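PDB 1FI2: oxalate oxidase from Hordeum vulgare, which oxidises oxalate with molecular oxygen to carbon dioxide and hydrogen peroxide, which may feed cross-linking reactions in the plant cell wall, and also has superoxide dismutase activity. Local coordinates for residues I174-P177 / V178-A182; C26-M29 / S30-G33; G110-D113 / S114-L118; V151-S155 / Q156-I160; V189-L192 / L193-K196. One frame throughout, in Å; residues are numbered along the deposited sequence.

In the fold
Along the chain the order is interaction 2, 3, 4, 1, 5. Interactions 3 and 4 belong to the beta-jellyroll: interaction 3 is the turn between strands 103-109 and 118-124, and interaction 4 runs from the end of strand 147-153 into the following loop beside the manganese site, its centre lying about 7 Å from that of the chain. Interactions 1 and 5 lie on successive helices, 176-183 and 187-196, which touch each other, the centres of the two contacts being about 11 Å apart. Interaction 2, in the loop region before strand 38-39, lies on the opposite side of the chain's centre, about 49 Å from each (centre to centre). Since all five also touch other subunits, these local turns and helices are part of how the hexamer is put together.

Interaction 1: residues I174-P177 / V178-A182; sequences IPTP and VLTKA
The bond from Leu179 N to Pro175 O (3.2 Å) closes the first turn of helix 176-183, one of the C-terminal helices that follow the beta-jellyroll of the germin subunit; Pro175 occupies the N-cap position. Further along the backbone, Thr180 N bonds to Thr176 O at 2.8 Å, while the bond from Lys181 N to Pro177 O is weak. The apolar contacts centre on Ile174. With CG1 beside the backbone N (chi1 -61°), CG2 stands anti to that N and reaches forward along the chain, Ile174 CG2 lying 3.8 Å from Val178 CG1 and 3.9 Å from Leu179 CG; the isoleucine crosses both side chains at about a right angle. Replacing Leu179 by alanine would probably cost Ile174 CG2 one of its two apolar partners and open a gap toward Leu167 and Phe168 of helix 163-169. Outside the turn, Thr176 OG1 is held by polar side chains of helix 187-196, those of Glu191 and Lys194, and Phe138 of the second subunit packs on Ile174 and Val178. On the side facing helix 187-196 the methyl groups Thr176 CG2 and Thr180 CG2 lie 3.9 Å apart, one helical turn from each other.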
loop_
_atom_site.group_PDB
_atom_site.type_symbol
_atom_site.label_atom_id
_atom_site.label_comp_id
_atom_site.label_asym_id
_atom_site.label_seq_id
_atom_site.Cartn_x
_atom_site.Cartn_y
_atom_site.Cartn_z
ATOM N N ILE A 174 -18.631 26.069 -13.710
ATOM C CA ILE A 174 -17.343 26.755 -13.855
ATOM C C ILE A 174 -17.654 28.058 -14.588
ATOM O O ILE A 174 -18.422 28.049 -15.558
ATOM C CB ILE A 174 -16.363 25.902 -14.677
ATOM C CG1 ILE A 174 -16.089 24.560 -13.988
ATOM C CG2 ILE A 174 -15.058 26.645 -14.925
ATOM C CD1 ILE A 174 -15.373 23.533 -14.848
ATOM N N PRO A 175 -17.119 29.178 -14.130
ATOM C CA PRO A 175 -17.391 30.461 -14.764
ATOM C C PRO A 175 -17.146 30.390 -16.261
ATOM O O PRO A 175 -16.123 29.879 -16.710
ATOM C CB PRO A 175 -16.456 31.430 -14.056
ATOM C CG PRO A 175 -16.208 30.806 -12.721
ATOM C CD PRO A 175 -16.212 29.313 -12.969
ATOM N N THR A 176 -17.965 31.094 -17.042
ATOM C CA THR A 176 -17.795 31.139 -18.494
ATOM C C THR A 176 -16.438 31.634 -18.938
ATOM O O THR A 176 -15.791 30.985 -19.772
ATOM C CB THR A 176 -18.964 31.872 -19.172
ATOM O OG1 THR A 176 -20.135 31.053 -19.004
ATOM C CG2 THR A 176 -18.729 32.087 -20.659
ATOM N N PRO A 177 -15.928 32.741 -18.416
ATOM C CA PRO A 177 -14.621 33.265 -18.777
ATOM C C PRO A 177 -13.486 32.284 -18.539
ATOM O O PRO A 177 -12.459 32.315 -19.232
ATOM C CB PRO A 177 -14.478 34.526 -17.927
ATOM C CG PRO A 177 -15.883 34.928 -17.619
ATOM C CD PRO A 177 -16.607 33.615 -17.422
ATOM N N VAL A 178 -13.581 31.416 -17.527
ATOM C CA VAL A 178 -12.582 30.374 -17.314
ATOM C C VAL A 178 -12.648 29.385 -18.482
ATOM O O VAL A 178 -11.625 28.998 -19.046
ATOM C CB VAL A 178 -12.772 29.620 -15.989
ATOM C CG1 VAL A 178 -11.820 28.432 -15.873
ATOM C CG2 VAL A 178 -12.570 30.550 -14.800
ATOM N N LEU A 179 -13.868 28.995 -18.844
ATOM C CA LEU A 179 -14.078 28.055 -19.933
ATOM C C LEU A 179 -13.788 28.628 -21.309
ATOM O O LEU A 179 -13.436 27.815 -22.168
ATOM C CB LEU A 179 -15.500 27.484 -19.894
ATOM C CG LEU A 179 -15.813 26.528 -18.739
ATOM C CD1 LEU A 179 -17.288 26.161 -18.758
ATOM C CD2 LEU A 179 -14.948 25.277 -18.810
ATOM N N THR A 180 -13.912 29.928 -21.556
ATOM C CA THR A 180 -13.588 30.465 -22.874
ATOM C C THR A 180 -12.078 30.500 -23.094
ATOM O O THR A 180 -11.603 30.286 -24.210
ATOM C CB THR A 180 -14.174 31.861 -23.143
ATOM O OG1 THR A 180 -13.689 32.785 -22.163
ATOM C CG2 THR A 180 -15.694 31.842 -23.103
ATOM N N LYS A 181 -11.305 30.739 -22.037
ATOM C CA LYS A 181 -9.853 30.741 -22.133
ATOM C C LYS A 181 -9.341 29.315 -22.333
ATOM O O LYS A 181 -8.445 29.070 -23.135
ATOM C CB LYS A 181 -9.212 31.343 -20.879
ATOM C CG LYS A 181 -7.703 31.484 -20.950
ATOM C CD LYS A 181 -7.280 32.538 -21.966
ATOM C CE LYS A 181 -5.762 32.655 -21.998
ATOM N NZ LYS A 181 -5.146 31.372 -22.441
ATOM N N ALA A 182 -9.942 28.374 -21.612
ATOM C CA ALA A 182 -9.552 26.977 -21.674
ATOM C C ALA A 182 -9.967 26.282 -22.964
ATOM O O ALA A 182 -9.206 25.447 -23.454
ATOM C CB ALA A 182 -10.147 26.225 -20.486
#

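Interaction 2: residues C26-M29 / S30-G33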
loop_
_atom_site.group_PDB
_atom_site.type_symbol
_atom_site.label_atom_id
_atom_site.label_comp_id
_atom_site.label_asym_id
_atom_site.label_seq_id
_atom_site.Cartn_x
_atom_site.Cartn_y
_atom_site.Cartn_z
ATOM N N CYS A 26 -18.318 -0.535 10.159
ATOM C CA CYS A 26 -18.985 -1.787 9.850
ATOM C C CYS A 26 -20.071 -2.208 10.825
ATOM O O CYS A 26 -20.037 -1.874 12.004
ATOM C CB CYS A 26 -17.926 -2.911 9.829
ATOM S SG CYS A 26 -16.409 -2.448 8.981
ATOM N N LYS A 27 -21.021 -2.989 10.311
ATOM C CA LYS A 27 -22.069 -3.533 11.173
ATOM C C LYS A 27 -21.389 -4.559 12.080
ATOM O O LYS A 27 -20.492 -5.278 11.635
ATOM C CB LYS A 27 -23.112 -4.286 10.349
ATOM C CG LYS A 27 -23.977 -3.477 9.410
ATOM C CD LYS A 27 -24.915 -2.527 10.126
ATOM C CE LYS A 27 -25.917 -3.236 11.022
ATOM N NZ LYS A 27 -26.801 -2.261 11.724
ATOM N N PRO A 28 -21.830 -4.689 13.317
ATOM C CA PRO A 28 -21.389 -5.808 14.153
ATOM C C PRO A 28 -21.613 -7.093 13.374
ATOM O O PRO A 28 -22.640 -7.223 12.686
ATOM C CB PRO A 28 -22.280 -5.704 15.381
ATOM C CG PRO A 28 -22.736 -4.280 15.414
ATOM C CD PRO A 28 -22.892 -3.889 13.960
ATOM N N MET A 29 -20.734 -8.093 13.469
ATOM C CA MET A 29 -20.933 -9.336 12.724
ATOM C C MET A 29 -22.240 -10.021 13.099
ATOM O O MET A 29 -22.863 -10.685 12.265
ATOM C CB MET A 29 -19.762 -10.301 12.867
ATOM C CG MET A 29 -18.508 -9.958 12.089
ATOM S SD MET A 29 -18.721 -9.759 10.322
ATOM C CE MET A 29 -19.617 -11.236 9.874
ATOM N N SER A 30 -22.718 -9.863 14.327
ATOM C CA SER A 30 -23.961 -10.422 14.812
ATOM C C SER A 30 -25.188 -9.954 14.039
ATOM O O SER A 30 -26.208 -10.650 14.024
ATOM C CB SER A 30 -24.157 -10.049 16.294
ATOM O OG SER A 30 -24.129 -8.637 16.453
ATOM N N GLU A 31 -25.135 -8.792 13.404
ATOM C CA GLU A 31 -26.228 -8.220 12.651
ATOM C C GLU A 31 -26.110 -8.403 11.144
ATOM O O GLU A 31 -26.900 -7.796 10.415
ATOM C CB GLU A 31 -26.296 -6.711 12.975
ATOM C CG GLU A 31 -26.400 -6.427 14.461
ATOM C CD GLU A 31 -26.526 -4.976 14.853
ATOM O OE1 GLU A 31 -26.584 -4.078 13.990
ATOM O OE2 GLU A 31 -26.583 -4.714 16.075
ATOM N N ALA A 32 -25.182 -9.223 10.663
ATOM C CA ALA A 32 -24.934 -9.363 9.236
ATOM C C ALA A 32 -25.713 -10.434 8.495
ATOM O O ALA A 32 -25.997 -10.245 7.302
ATOM C CB ALA A 32 -23.437 -9.617 9.014
ATOM N N GLY A 33 -26.041 -11.565 9.111
ATOM C CA GLY A 33 -26.775 -12.618 8.404
ATOM C C GLY A 33 -25.874 -13.394 7.446
ATOM O O GLY A 33 -24.652 -13.252 7.515
#
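A short 3-10 turn is closed by two successive backbone bonds of i to i+3 spacing, Glu31 N reaching Pro28 O at 3.0 Å and Ala32 N reaching Met29 O at 3.2 Å. In both, the donor stands well above the carbonyl plane, as the tight winding of such a turn brings about. The turn lies in the loop region before strand 38-39, just after Cys26, whose disulfide to Cys10 holds this part of the chain together. Lys27 and Glu31 form a salt bridge, their side chains crossing at about a right angle. The lysine chain is folded at chi2 and chi3 (-67° and -62°), which curls it back toward the turn, whereas the glutamate runs out extended beyond CG. The ammonium NZ of Lys27 meets Glu31 OE1 nearly along its C-O axis at 2.9 Å. The same carboxylate rests against the rim of the Pro28 ring, with Glu31 CD 3.9 Å from Pro28 CG, so the carboxylate lies against the proline ring as well as the lysine. Because several of these residues lie at the surface, the bridge is probably moderated by solvent. Met29, bent at chi2 and chi3, packs on Phe9 of the same chain and on Tyr119 of the fourth subunit. Its terminal methyl also approaches the end of the turn, placing Met29 CE 4.2 Å from Ala32 CB.

Interaction 3: residues G110-D113 / S114-L118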
loop_
_atom_site.group_PDB
_atom_site.type_symbol
_atom_site.label_atom_id
_atom_site.label_comp_id
_atom_site.label_asym_id
_atom_site.label_seq_id
_atom_site.Cartn_x
_atom_site.Cartn_y
_atom_site.Cartn_z
ATOM N N GLY A 110 -4.369 7.891 -23.344
ATOM C CA GLY A 110 -3.149 8.037 -22.548
ATOM C C GLY A 110 -3.022 9.469 -22.035
ATOM O O GLY A 110 -3.657 10.384 -22.563
ATOM N N SER A 111 -2.209 9.663 -21.002
ATOM C CA SER A 111 -1.964 10.985 -20.434
ATOM C C SER A 111 -1.017 11.781 -21.328
ATOM O O SER A 111 -0.627 11.299 -22.398
ATOM C CB SER A 111 -1.360 10.862 -19.028
ATOM O OG SER A 111 -0.022 10.394 -19.126
ATOM N N LEU A 112 -0.619 12.978 -20.911
ATOM C CA LEU A 112 0.274 13.815 -21.702
ATOM C C LEU A 112 1.619 13.186 -22.020
ATOM O O LEU A 112 2.075 13.294 -23.166
ATOM C CB LEU A 112 0.510 15.170 -21.015
ATOM C CG LEU A 112 1.352 16.167 -21.824
ATOM C CD1 LEU A 112 0.518 16.810 -22.917
ATOM C CD2 LEU A 112 1.965 17.213 -20.909
ATOM N N ASP A 113 2.219 12.429 -21.105
ATOM C CA ASP A 113 3.503 11.785 -21.366
ATOM C C ASP A 113 3.398 10.589 -22.299
ATOM O O ASP A 113 4.408 10.063 -22.776
ATOM C CB ASP A 113 4.227 11.431 -20.067
ATOM C CG ASP A 113 4.939 12.623 -19.457
ATOM O OD1 ASP A 113 4.849 13.747 -19.997
ATOM O OD2 ASP A 113 5.610 12.452 -18.417
ATOM N N SER A 114 2.188 10.150 -22.606
ATOM C CA SER A 114 1.908 9.069 -23.533
ATOM C C SER A 114 1.431 9.664 -24.857
ATOM O O SER A 114 0.800 9.026 -25.701
ATOM C CB SER A 114 0.839 8.127 -22.971
ATOM O OG SER A 114 1.373 7.319 -21.939
ATOM N N GLY A 115 1.659 10.963 -25.037
ATOM C CA GLY A 115 1.273 11.713 -26.209
ATOM C C GLY A 115 -0.225 11.788 -26.431
ATOM O O GLY A 115 -0.686 11.865 -27.573
ATOM N N ASN A 116 -1.026 11.671 -25.378
ATOM C CA ASN A 116 -2.476 11.660 -25.441
ATOM C C ASN A 116 -2.986 10.697 -26.508
ATOM O O ASN A 116 -3.913 11.009 -27.253
ATOM C CB ASN A 116 -3.041 13.063 -25.686
ATOM C CG ASN A 116 -2.844 14.002 -24.517
ATOM O OD1 ASN A 116 -2.932 13.609 -23.354
ATOM N ND2 ASN A 116 -2.573 15.266 -24.810
ATOM N N LYS A 117 -2.412 9.498 -26.562
ATOM C CA LYS A 117 -2.793 8.515 -27.559
ATOM C C LYS A 117 -4.198 7.973 -27.309
ATOM O O LYS A 117 -4.523 7.627 -26.175
ATOM C CB LYS A 117 -1.851 7.317 -27.542
ATOM C CG LYS A 117 -0.585 7.421 -28.366
ATOM C CD LYS A 117 -0.054 6.000 -28.567
ATOM C CE LYS A 117 1.410 6.030 -28.933
ATOM N NZ LYS A 117 2.122 4.763 -28.613
ATOM N N LEU A 118 -4.970 7.846 -28.383
ATOM C CA LEU A 118 -6.288 7.249 -28.272
ATOM C C LEU A 118 -6.226 5.806 -28.780
ATOM O O LEU A 118 -5.949 5.567 -29.952
ATOM C CB LEU A 118 -7.357 8.000 -29.061
ATOM C CG LEU A 118 -8.716 7.311 -29.226
ATOM C CD1 LEU A 118 -9.395 7.070 -27.882
ATOM C CD2 LEU A 118 -9.622 8.143 -30.124
#
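At the base of a beta-hairpin turn, Gly110 N makes a nearly straight bond to Lys117 O at 2.8 Å. Gly110 also packs its CA against Ser114 CB at 4.0 Å; a side chain here would run into that carbon, so the absence of one lets the turn fold this tightly. Its carbonyl is approached in addition by a CA-H...O contact, Asn116 CA lying 3.4 Å from Gly110 O. Next, Ser111 supplies the acceptor at the heart of the turn. Its O is gripped by Ser114 N and by Asn116 N, each at 3.0 Å, the two donors arriving from opposite faces of the carbonyl plane. Ser111 OG and Ser114 OG do not pair with each other: both hydrogen-bond to Asp8 OD1 of the fourth subunit, so one carboxylate oxygen links the two ends of this small helical turn. Leu112 begins the 3-10 segment, and its O receives Gly115 N at 3.0 Å from above the carbonyl plane. Asp113 continues the 3-10 winding and packs on Asn157 of the second subunit. Beyond it Gly115 (phi 64°) and Asn116 (phi 48°) both adopt left-handed backbone conformations, which reverse the chain so that it can return alongside its incoming limb. The whole forms the connection between the neighbouring antiparallel strands 103-109 and 118-124 of the jellyroll; it projects toward the second subunit, where Leu112 packs on Ile160 and Asn116 on Thr166 of that subunit, the latter on its helix 163-169.

Interaction 4: residues V151-S155 / Q156-I160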
loop_
_atom_site.group_PDB
_atom_site.type_symbol
_atom_site.label_atom_id
_atom_site.label_comp_id
_atom_site.label_asym_id
_atom_site.label_seq_id
_atom_site.Cartn_x
_atom_site.Cartn_y
_atom_site.Cartn_z
ATOM N N VAL A 151 -18.509 -4.569 -15.620
ATOM C CA VAL A 151 -17.118 -4.282 -15.303
ATOM C C VAL A 151 -16.841 -4.428 -13.807
ATOM O O VAL A 151 -17.741 -4.333 -12.973
ATOM C CB VAL A 151 -16.688 -2.875 -15.757
ATOM C CG1 VAL A 151 -17.069 -2.573 -17.202
ATOM C CG2 VAL A 151 -17.261 -1.796 -14.846
ATOM N N SER A 152 -15.566 -4.605 -13.478
ATOM C CA SER A 152 -15.112 -4.691 -12.101
ATOM C C SER A 152 -14.053 -3.610 -11.884
ATOM O O SER A 152 -13.443 -3.137 -12.839
ATOM C CB SER A 152 -14.525 -6.055 -11.759
ATOM O OG SER A 152 -15.482 -7.088 -11.892
ATOM N N PHE A 153 -13.888 -3.210 -10.631
ATOM C CA PHE A 153 -12.926 -2.189 -10.266
ATOM C C PHE A 153 -12.074 -2.691 -9.100
ATOM O O PHE A 153 -12.528 -3.497 -8.291
ATOM C CB PHE A 153 -13.578 -0.884 -9.806
ATOM C CG PHE A 153 -14.482 -0.233 -10.812
ATOM C CD1 PHE A 153 -15.830 -0.546 -10.849
ATOM C CD2 PHE A 153 -13.981 0.687 -11.720
ATOM C CE1 PHE A 153 -16.666 0.044 -11.778
ATOM C CE2 PHE A 153 -14.813 1.277 -12.653
ATOM C CZ PHE A 153 -16.156 0.962 -12.679
ATOM N N ASN A 154 -10.924 -2.049 -8.935
ATOM C CA ASN A 154 -10.043 -2.416 -7.825
ATOM C C ASN A 154 -10.161 -1.426 -6.672
ATOM O O ASN A 154 -9.207 -1.091 -5.988
ATOM C CB ASN A 154 -8.624 -2.607 -8.296
ATOM C CG ASN A 154 -7.779 -1.467 -8.760
ATOM O OD1 ASN A 154 -8.260 -0.509 -9.338
ATOM N ND2 ASN A 154 -6.478 -1.619 -8.494
ATOM N N SER A 155 -11.399 -1.046 -6.407
ATOM C CA SER A 155 -11.783 -0.180 -5.320
ATOM C C SER A 155 -13.251 -0.450 -4.984
ATOM O O SER A 155 -14.050 -0.793 -5.857
ATOM C CB SER A 155 -11.625 1.307 -5.656
ATOM O OG SER A 155 -12.084 2.084 -4.551
ATOM N N GLN A 156 -13.603 -0.256 -3.718
ATOM C CA GLN A 156 -14.985 -0.385 -3.272
ATOM C C GLN A 156 -15.782 0.858 -3.671
ATOM O O GLN A 156 -17.012 0.869 -3.638
ATOM C CB GLN A 156 -15.055 -0.570 -1.752
ATOM C CG GLN A 156 -14.621 0.652 -0.954
ATOM C CD GLN A 156 -14.674 0.424 0.544
ATOM O OE1 GLN A 156 -14.150 -0.575 1.026
ATOM N NE2 GLN A 156 -15.285 1.348 1.279
ATOM N N ASN A 157 -15.081 1.934 -4.001
ATOM C CA ASN A 157 -15.686 3.203 -4.386
ATOM C C ASN A 157 -14.767 3.921 -5.364
ATOM O O ASN A 157 -14.043 4.857 -5.020
ATOM C CB ASN A 157 -15.913 4.033 -3.118
ATOM C CG ASN A 157 -16.723 5.288 -3.336
ATOM O OD1 ASN A 157 -16.531 6.313 -2.671
ATOM N ND2 ASN A 157 -17.657 5.204 -4.272
ATOM N N PRO A 158 -14.764 3.487 -6.626
ATOM C CA PRO A 158 -13.914 4.058 -7.647
ATOM C C PRO A 158 -14.116 5.543 -7.895
ATOM O O PRO A 158 -13.149 6.259 -8.177
ATOM C CB PRO A 158 -14.209 3.249 -8.908
ATOM C CG PRO A 158 -15.445 2.476 -8.638
ATOM C CD PRO A 158 -15.586 2.367 -7.146
ATOM N N GLY A 159 -15.364 5.982 -7.825
ATOM C CA GLY A 159 -15.741 7.362 -8.092
ATOM C C GLY A 159 -15.911 7.541 -9.602
ATOM O O GLY A 159 -15.368 6.746 -10.366
ATOM N N ILE A 160 -16.712 8.525 -10.009
ATOM C CA ILE A 160 -16.808 8.779 -11.449
ATOM C C ILE A 160 -16.842 10.277 -11.721
ATOM O O ILE A 160 -17.614 11.032 -11.142
ATOM C CB ILE A 160 -17.964 8.047 -12.136
ATOM C CG1 ILE A 160 -17.954 8.353 -13.642
ATOM C CG2 ILE A 160 -19.302 8.426 -11.537
ATOM C CD1 ILE A 160 -18.727 7.363 -14.481
#
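With CG anti to the carbonyl carbon (chi1 -59°) and chi2 at 90°, Phe153 turns its ring broadside to Pro158. Ser155, in contrast, sends OG anti to the backbone N (chi1 177°), forward over the following peptides. Pro158 CG lies over one face of the Phe153 ring, 3.8 Å from its centroid, in a CH-pi contact. The proline is displaced toward the ring atom that joins the side chain, with Pro158 CG 3.6 Å from Phe153 CG, and Pro158 CB extends the contact to Phe153 CD2 at 3.8 Å. Between these two residues the chain bends through an ST turn: Asn157 N donates to Ser155 OG at 3.1 Å, with a well-aligned hydrogen. This serine oxygen is also hydrogen-bonded to Asp2 OD1, while Asp2 OD2 takes Gln156 N, so the carboxylate of the N-terminal segment holds the corner from outside. Gln156, buried like the serine, has its amide satisfied by Thr69 N and Asn68 OD1. The contact lies where strand 147-153 of the jellyroll gives way to the loop leading to strand 161-162. The side chain of Phe153 is about 5 Å from the manganese ion, and its ring packs edge-to-face with the metal ligand His90, whose ND1 is hydrogen-bonded to Gly159 O. Pro158 thus backs an apolar ring that in turn flanks a residue that binds the manganese and oxalate, which is consistent with Phe153, together with Gly159 O, helping to position His90.

Interaction 5: residues V189-L192 / L193-K196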
loop_
_atom_site.group_PDB
_atom_site.type_symbol
_atom_site.label_atom_id
_atom_site.label_comp_id
_atom_site.label_asym_id
_atom_site.label_seq_id
_atom_site.Cartn_x
_atom_site.Cartn_y
_atom_site.Cartn_z
ATOM N N VAL A 189 -20.523 30.068 -27.503
ATOM C CA VAL A 189 -20.328 28.626 -27.657
ATOM C C VAL A 189 -20.347 27.962 -26.283
ATOM O O VAL A 189 -20.998 26.937 -26.078
ATOM C CB VAL A 189 -19.023 28.310 -28.404
ATOM C CG1 VAL A 189 -18.790 26.809 -28.505
ATOM C CG2 VAL A 189 -19.038 28.935 -29.796
ATOM N N VAL A 190 -19.668 28.579 -25.314
ATOM C CA VAL A 190 -19.645 28.051 -23.951
ATOM C C VAL A 190 -21.043 28.017 -23.351
ATOM O O VAL A 190 -21.441 26.998 -22.775
ATOM C CB VAL A 190 -18.686 28.849 -23.053
ATOM C CG1 VAL A 190 -18.753 28.388 -21.604
ATOM C CG2 VAL A 190 -17.257 28.722 -23.574
ATOM N N GLU A 191 -21.821 29.088 -23.530
ATOM C CA GLU A 191 -23.185 29.127 -23.012
ATOM C C GLU A 191 -24.073 28.083 -23.677
ATOM O O GLU A 191 -24.945 27.507 -23.021
ATOM C CB GLU A 191 -23.788 30.525 -23.113
ATOM C CG GLU A 191 -23.092 31.582 -22.284
ATOM C CD GLU A 191 -23.188 31.440 -20.783
ATOM O OE1 GLU A 191 -23.872 30.531 -20.267
ATOM O OE2 GLU A 191 -22.557 32.260 -20.073
ATOM N N LEU A 192 -23.873 27.806 -24.964
ATOM C CA LEU A 192 -24.660 26.782 -25.649
ATOM C C LEU A 192 -24.401 25.424 -24.996
ATOM O O LEU A 192 -25.327 24.670 -24.705
ATOM C CB LEU A 192 -24.324 26.724 -27.134
ATOM C CG LEU A 192 -24.913 25.559 -27.938
ATOM C CD1 LEU A 192 -26.417 25.716 -28.099
ATOM C CD2 LEU A 192 -24.228 25.444 -29.289
ATOM N N LEU A 193 -23.129 25.108 -24.755
ATOM C CA LEU A 193 -22.760 23.860 -24.090
ATOM C C LEU A 193 -23.353 23.774 -22.694
ATOM O O LEU A 193 -23.944 22.752 -22.327
ATOM C CB LEU A 193 -21.234 23.720 -24.073
ATOM C CG LEU A 193 -20.609 23.347 -25.424
ATOM C CD1 LEU A 193 -19.178 23.849 -25.516
ATOM C CD2 LEU A 193 -20.668 21.840 -25.642
ATOM N N LYS A 194 -23.261 24.844 -21.905
ATOM C CA LYS A 194 -23.827 24.871 -20.563
ATOM C C LYS A 194 -25.327 24.616 -20.554
ATOM O O LYS A 194 -25.844 23.907 -19.683
ATOM C CB LYS A 194 -23.554 26.203 -19.859
ATOM C CG LYS A 194 -22.130 26.397 -19.364
ATOM C CD LYS A 194 -22.019 27.686 -18.557
ATOM C CE LYS A 194 -20.654 27.827 -17.909
ATOM N NZ LYS A 194 -20.582 29.005 -16.999
ATOM N N SER A 195 -26.057 25.133 -21.543
ATOM C CA SER A 195 -27.498 24.959 -21.631
ATOM C C SER A 195 -27.915 23.503 -21.777
ATOM O O SER A 195 -29.022 23.130 -21.378
ATOM C CB SER A 195 -28.074 25.796 -22.781
ATOM O OG SER A 195 -27.865 25.170 -24.034
ATOM N N LYS A 196 -27.052 22.648 -22.317
ATOM C CA LYS A 196 -27.340 21.237 -22.492
ATOM C C LYS A 196 -27.138 20.415 -21.226
ATOM O O LYS A 196 -27.577 19.263 -21.168
ATOM C CB LYS A 196 -26.443 20.662 -23.600
ATOM C CG LYS A 196 -26.425 21.469 -24.888
ATOM C CD LYS A 196 -27.782 21.475 -25.572
ATOM C CE LYS A 196 -27.739 22.277 -26.863
ATOM N NZ LYS A 196 -29.073 22.306 -27.529
#
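From Val189 to Lys196, side chains one turn apart meet along helix 187-196, the last helix of the chain, which follows helix 176-183 and packs against it. The close-packed part comprises the backbone and the two covered flanks. Leu193 N bonds to Val189 O at 3.1 Å and Lys194 N to Val190 O at 3.0 Å, while Ser195 N reaches Glu191 O. On the flank facing the second subunit, where Val185 of that subunit packs on buried Leu193, Val189 CG1 touches Leu193 CD1 at 4.2 Å. Val190, also buried, packs on Thr176, Leu179 and Thr180 of the preceding helix. Lys194 runs side by side with Val190, extended beyond CG, until its NZ hydrogen-bonds to Ile174 O and Thr176 OG1; exposed Glu191, whose OE2 also pairs with Thr176 OG1, keeps its OE1 3.8 Å from Lys194 CD. The glutamate's charge, with Glu191 OE1 4.9 Å from Lys194 NZ, is too far for a salt bridge but may favour the ammonium group's position. The partly exposed edge next to the second subunit is looser. Lys196, bent at chi2 (-65°), brings its CE to 3.9 Å from Leu192 CD1 and also packs on Leu183 of the second subunit. Shortening Lys196 to an alanine would probably strip Leu192 CD1 of this aliphatic cover and thin the packing against that neighbouring leucine. Close by, exposed Ser195 folds its hydroxyl back on the helix, OG placed between the backbone N and the carbonyl carbon (chi1 79°), and donates to Leu192 O, with Ser195 OG 2.7 Å from that oxygen.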